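Local atomic coordinates of hypothetical protein (Pseudomonas putida, PDB entry 2HLJ), a protein that probably acts on acyl-CoA thioesters, as a hotdog-fold thioesterase or as a betainyl-CoA thiolase that transfers acyl groups. Residues A[10-14]-A[15-19]. Residues are numbered along the deposited sequence; the frame is centred on the assembly and turned at random.
Sequences TTVQE and DWVDY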
loop_
_atom_site.group_PDB
_atom_site.type_symbol
_atom_site.label_atom_id
_atom_site.label_comp_id
_atom_site.label_asym_id
_atom_site.label_seq_id
_atom_site.Cartn_x
_atom_site.Cartn_y
_atom_site.Cartn_z
ATOM N N THR A 10 -13.945 -3.367 -10.990
ATOM C CA THR A 10 -13.777 -4.808 -10.823
ATOM C C THR A 10 -14.746 -5.311 -9.744
ATOM O O THR A 10 -15.429 -4.520 -9.078
ATOM C CB THR A 10 -12.277 -5.215 -10.512
ATOM O OG1 THR A 10 -12.099 -6.630 -10.625
ATOM C CG2 THR A 10 -11.827 -4.775 -9.127
ATOM N N THR A 11 -14.863 -6.626 -9.658
ATOM C CA THR A 11 -15.636 -7.304 -8.611
ATOM C C THR A 11 -14.619 -7.995 -7.698
ATOM O O THR A 11 -13.712 -8.662 -8.182
ATOM C CB THR A 11 -16.661 -8.279 -9.241
ATOM O OG1 THR A 11 -17.613 -7.528 -9.995
ATOM C CG2 THR A 11 -17.437 -9.051 -8.205
ATOM N N VAL A 12 -14.732 -7.795 -6.380
ATOM C CA VAL A 12 -13.824 -8.453 -5.427
ATOM C C VAL A 12 -13.968 -9.973 -5.500
ATOM O O VAL A 12 -15.040 -10.517 -5.231
ATOM C CB VAL A 12 -14.078 -8.006 -4.015
ATOM C CG1 VAL A 12 -13.234 -8.800 -2.991
ATOM C CG2 VAL A 12 -13.856 -6.477 -3.905
ATOM N N GLN A 13 -12.841 -10.630 -5.773
ATOM C CA GLN A 13 -12.774 -12.067 -6.018
ATOM C C GLN A 13 -12.338 -12.784 -4.735
ATOM O O GLN A 13 -11.778 -12.168 -3.848
ATOM C CB GLN A 13 -11.783 -12.368 -7.172
ATOM C CG GLN A 13 -10.753 -11.243 -7.531
ATOM C CD GLN A 13 -9.919 -11.573 -8.785
ATOM O OE1 GLN A 13 -10.074 -10.948 -9.841
ATOM N NE2 GLN A 13 -9.034 -12.540 -8.661
ATOM N N GLU A 14 -12.618 -14.081 -4.657
ATOM C CA GLU A 14 -12.304 -14.884 -3.497
ATOM C C GLU A 14 -10.810 -14.946 -3.193
ATOM O O GLU A 14 -10.452 -15.130 -2.046
ATOM C CB GLU A 14 -12.839 -16.293 -3.656
ATOM C CG GLU A 14 -12.972 -17.043 -2.341
ATOM C CD GLU A 14 -13.798 -18.339 -2.456
ATOM O OE1 GLU A 14 -14.511 -18.529 -3.470
ATOM O OE2 GLU A 14 -13.723 -19.151 -1.509
ATOM N N ASP A 15 -9.934 -14.745 -4.175
ATOM C CA ASP A 15 -8.500 -14.798 -3.840
ATOM C C ASP A 15 -7.941 -13.479 -3.325
ATOM O O ASP A 15 -6.745 -13.391 -3.019
ATOM C CB ASP A 15 -7.630 -15.402 -4.953
ATOM C CG ASP A 15 -7.772 -14.693 -6.260
ATOM O OD1 ASP A 15 -8.568 -13.732 -6.340
ATOM O OD2 ASP A 15 -7.099 -15.138 -7.221
ATOM N N TRP A 16 -8.811 -12.487 -3.159
ATOM C CA TRP A 16 -8.436 -11.229 -2.503
ATOM C C TRP A 16 -8.930 -11.026 -1.073
ATOM O O TRP A 16 -8.640 -9.984 -0.446
ATOM C CB TRP A 16 -8.933 -10.055 -3.335
ATOM C CG TRP A 16 -8.246 -9.897 -4.646
ATOM C CD1 TRP A 16 -7.164 -10.594 -5.105
ATOM C CD2 TRP A 16 -8.570 -8.958 -5.645
ATOM N NE1 TRP A 16 -6.811 -10.150 -6.320
ATOM C CE2 TRP A 16 -7.644 -9.129 -6.684
ATOM C CE3 TRP A 16 -9.553 -7.972 -5.767
ATOM C CZ2 TRP A 16 -7.686 -8.376 -7.858
ATOM C CZ3 TRP A 16 -9.592 -7.220 -6.925
ATOM C CH2 TRP A 16 -8.660 -7.422 -7.955
ATOM N N VAL A 17 -9.659 -12.002 -0.542
ATOM C CA VAL A 17 -10.305 -11.855 0.728
ATOM C C VAL A 17 -9.746 -12.832 1.746
ATOM O O VAL A 17 -9.194 -13.851 1.385
ATOM C CB VAL A 17 -11.863 -11.940 0.652
ATOM C CG1 VAL A 17 -12.431 -10.963 -0.414
ATOM C CG2 VAL A 17 -12.350 -13.336 0.403
ATOM N N ASP A 18 -9.877 -12.467 3.016
ATOM C CA ASP A 18 -9.443 -13.296 4.129
ATOM C C ASP A 18 -10.566 -14.289 4.450
ATOM O O ASP A 18 -11.569 -14.366 3.737
ATOM C CB ASP A 18 -9.042 -12.444 5.349
ATOM C CG ASP A 18 -10.148 -11.523 5.832
ATOM O OD1 ASP A 18 -11.341 -11.841 5.629
ATOM O OD2 ASP A 18 -9.830 -10.476 6.426
ATOM N N TYR A 19 -10.369 -15.068 5.506
ATOM C CA TYR A 19 -11.272 -16.143 5.873
ATOM C C TYR A 19 -12.688 -15.616 6.111
ATOM O O TYR A 19 -13.674 -16.305 5.849
ATOM C CB TYR A 19 -10.721 -16.884 7.128
ATOM C CG TYR A 19 -11.321 -18.262 7.336
ATOM C CD1 TYR A 19 -11.079 -19.308 6.441
ATOM C CD2 TYR A 19 -12.141 -18.528 8.429
ATOM C CE1 TYR A 19 -11.662 -20.587 6.644
ATOM C CE2 TYR A 19 -12.701 -19.791 8.628
ATOM C CZ TYR A 19 -12.471 -20.801 7.744
ATOM O OH TYR A 19 -13.061 -22.026 8.005
HETATM O O HOH W 1 -6.449 -13.403 -8.953
#
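Asp15 meets Gln13 through a nearly straight hydrogen bond, Gln13 NE2 to Asp15 OD1 at 2.7 Å with an N-H...O angle of 172°. OD1 accepts through its syn lone pair and lies in the plane of the amide; amide and carboxylate are almost coplanar, an arrangement in which the direct bond holds both groups flat. A water that donates to Asp15 OD2 and weakly accepts from Gln13 NE2 adds a second, weaker link.

Trp16 closes the turn: its N donates to Gln13 O at 3.1 Å. With Gln13, Glu14, Asp15 and Trp16 as its four positions, and helical-type backbone angles at both central residues, this is a type I beta turn. Gln13 lies over one face of the indole, its CG 3.8 Å from the centroid of the six-membered ring of Trp16, a CH-pi contact. The chain extends beyond CG (chi2 -174°), carrying the amide across the indole, the planes 9° apart. Thr10 CG2 approaches in plane at the ring edge, 4.0 Å from Trp16 CZ3.

Val17 packs CG1 tightly on Val12 CG1 at 3.5 Å, and the same Val17 methyl lies 3.7 Å from Gln13 O.

The turn thus follows strand 6-11, outermost within this chain in the antiparallel sheet of the hotdog fold, where Thr10 bonds through its backbone to Val76 of strand 75-85, while Trp16 stacks on Phe27 and touches Leu30 and Ile31 of helix 25-43.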